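Local coordinates for protein GrgF (Penicillium sp. sh18, PDB 6LZH) that acts as a polyketide transferase in the biosynthesis of the fungal furanone gregatin A, probably joining two polyketide chains by Claisen condensation, at residues 46-51 / 268-273. Sequence-based numbering, arbitrary orientation.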
loop_
_atom_site.group_PDB
_atom_site.type_symbol
_atom_site.label_atom_id
_atom_site.label_comp_id
_atom_site.label_asym_id
_atom_site.label_seq_id
_atom_site.Cartn_x
_atom_site.Cartn_y
_atom_site.Cartn_z
ATOM N N ASP A 46 0.128 -25.303 4.968
ATOM C CA ASP A 46 0.203 -26.756 5.136
ATOM C C ASP A 46 1.599 -27.261 5.501
ATOM O O ASP A 46 1.718 -28.295 6.168
ATOM C CB ASP A 46 -0.291 -27.431 3.849
ATOM C CG ASP A 46 -1.795 -27.346 3.697
ATOM O OD1 ASP A 46 -2.314 -26.217 3.592
ATOM O OD2 ASP A 46 -2.466 -28.404 3.704
ATOM N N ALA A 47 2.660 -26.587 5.071
ATOM C CA ALA A 47 4.011 -27.117 5.233
ATOM C C ALA A 47 4.745 -26.426 6.372
ATOM O O ALA A 47 4.704 -25.197 6.484
ATOM C CB ALA A 47 4.831 -26.948 3.949
ATOM N N ILE A 48 5.431 -27.236 7.196
ATOM C CA ILE A 48 6.373 -26.817 8.243
ATOM C C ILE A 48 5.662 -26.224 9.455
ATOM O O ILE A 48 5.875 -26.661 10.594
ATOM C CB ILE A 48 7.417 -25.817 7.705
ATOM C CG1 ILE A 48 8.130 -26.375 6.460
ATOM C CG2 ILE A 48 8.438 -25.510 8.798
ATOM C CD1 ILE A 48 9.241 -25.461 5.920
ATOM N N LEU A 49 4.847 -25.194 9.227
ATOM C CA LEU A 49 4.192 -24.523 10.347
ATOM C C LEU A 49 3.309 -25.439 11.196
ATOM O O LEU A 49 3.245 -25.216 12.419
ATOM C CB LEU A 49 3.377 -23.335 9.831
ATOM C CG LEU A 49 4.134 -22.004 9.722
ATOM C CD1 LEU A 49 5.273 -22.124 8.706
ATOM C CD2 LEU A 49 3.208 -20.877 9.326
ATOM N N PRO A 50 2.566 -26.409 10.646
ATOM C CA PRO A 50 1.677 -27.191 11.529
ATOM C C PRO A 50 2.402 -27.866 12.682
ATOM O O PRO A 50 1.885 -27.884 13.809
ATOM C CB PRO A 50 1.058 -28.218 10.569
ATOM C CG PRO A 50 1.043 -27.514 9.260
ATOM C CD PRO A 50 2.350 -26.762 9.227
ATOM N N ASP A 51 3.591 -28.429 12.425
ATOM C CA ASP A 51 4.328 -29.079 13.506
ATOM C C ASP A 51 4.832 -28.055 14.512
ATOM O O ASP A 51 4.885 -28.334 15.717
ATOM C CB ASP A 51 5.482 -29.913 12.943
ATOM C CG ASP A 51 5.951 -30.989 13.925
ATOM O OD1 ASP A 51 5.123 -31.830 14.336
ATOM O OD2 ASP A 51 7.137 -30.966 14.311
ATOM N N GLY A 268 20.977 -21.600 7.094
ATOM C CA GLY A 268 20.421 -20.822 6.009
ATOM C C GLY A 268 18.927 -20.629 6.171
ATOM O O GLY A 268 18.366 -20.806 7.258
ATOM N N HIS A 269 18.268 -20.303 5.052
ATOM C CA HIS A 269 16.886 -19.831 5.094
ATOM C C HIS A 269 15.930 -20.902 5.583
ATOM O O HIS A 269 14.927 -20.594 6.236
ATOM C CB HIS A 269 16.431 -19.362 3.714
ATOM C CG HIS A 269 15.106 -18.669 3.737
ATOM N ND1 HIS A 269 14.872 -17.532 4.485
ATOM C CD2 HIS A 269 13.937 -18.960 3.116
ATOM C CE1 HIS A 269 13.617 -17.156 4.323
ATOM N NE2 HIS A 269 13.033 -17.994 3.484
ATOM N N LEU A 270 16.207 -22.150 5.249
ATOM C CA LEU A 270 15.329 -23.275 5.527
ATOM C C LEU A 270 15.984 -24.373 6.336
ATOM O O LEU A 270 15.305 -25.021 7.138
ATOM C CB LEU A 270 14.854 -23.892 4.206
ATOM C CG LEU A 270 13.418 -24.377 4.100
ATOM C CD1 LEU A 270 12.520 -23.167 4.195
ATOM C CD2 LEU A 270 13.229 -25.111 2.768
ATOM N N ASP A 271 17.282 -24.618 6.134
ATOM C CA ASP A 271 17.912 -25.808 6.694
ATOM C C ASP A 271 17.988 -25.786 8.212
ATOM O O ASP A 271 18.368 -26.801 8.816
ATOM C CB ASP A 271 19.304 -26.020 6.081
ATOM C CG ASP A 271 20.211 -24.810 6.213
ATOM O OD1 ASP A 271 20.263 -24.204 7.311
ATOM O OD2 ASP A 271 20.904 -24.489 5.221
ATOM N N TRP A 272 17.605 -24.681 8.856
ATOM C CA TRP A 272 17.483 -24.736 10.306
ATOM C C TRP A 272 16.427 -25.748 10.752
ATOM O O TRP A 272 16.440 -26.159 11.916
ATOM C CB TRP A 272 17.169 -23.339 10.870
ATOM C CG TRP A 272 15.925 -22.750 10.325
ATOM C CD1 TRP A 272 15.815 -21.906 9.257
ATOM C CD2 TRP A 272 14.591 -22.964 10.808
ATOM N NE1 TRP A 272 14.495 -21.590 9.041
ATOM C CE2 TRP A 272 13.726 -22.225 9.983
ATOM C CE3 TRP A 272 14.049 -23.712 11.856
ATOM C CZ2 TRP A 272 12.336 -22.212 10.175
ATOM C CZ3 TRP A 272 12.666 -23.696 12.043
ATOM C CH2 TRP A 272 11.836 -22.949 11.213
ATOM N N VAL A 273 15.507 -26.152 9.867
ATOM C CA VAL A 273 14.519 -27.163 10.237
ATOM C C VAL A 273 15.153 -28.516 10.529
ATOM O O VAL A 273 14.487 -29.392 11.088
ATOM C CB VAL A 273 13.422 -27.339 9.150
ATOM C CG1 VAL A 273 12.579 -26.067 8.997
ATOM C CG2 VAL A 273 14.021 -27.783 7.816
#
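Val-273 CG1, the methyl that meets Ile-48, also lies over one face of the Trp-272 indole, toward its rim. Leu-270 O sits above the same face, again off-centre. Gly-268 O lies at the ring edge, in plane. The indole NE1 gives a weak, bent hydrogen bond to His-269 O (3.0 Å, 131°).

Across the contact there are no hydrogen bonds, just methyl groups. Ile-48 CG2 touches Val-273 CG1 at 4.2 Å, and the two side chains cross at about a right angle. Ile-48 CD1 reaches Leu-270 CD1 more loosely, at 4.4 Å. The extended end of Ile-48 (chi2 -177°) carries CD1 out to this leucine.

This is an alpha/beta-hydrolase fold. Ile-48 is the N-cap residue of helix 49-58, which follows strand 32-38. Segment 268-273 lies between strand 259-264, outermost in the main sheet within this chain, and helix 277-292; its 271-273 part is 3-10. It carries the active-site residue His-269. His-269 ND1 is hydrogen-bonded to Asp-240 OD2, and the His-269 side chain touches Cys-115, consistent with a Cys-His-Asp triad.

Within segment 268-273, Asp-271 OD1 accepts a hydrogen bond from Gly-268 N (2.7 Å) on its syn side, somewhat out of the carboxylate plane. Leu-270 also touches Leu-196 of helix 187-198.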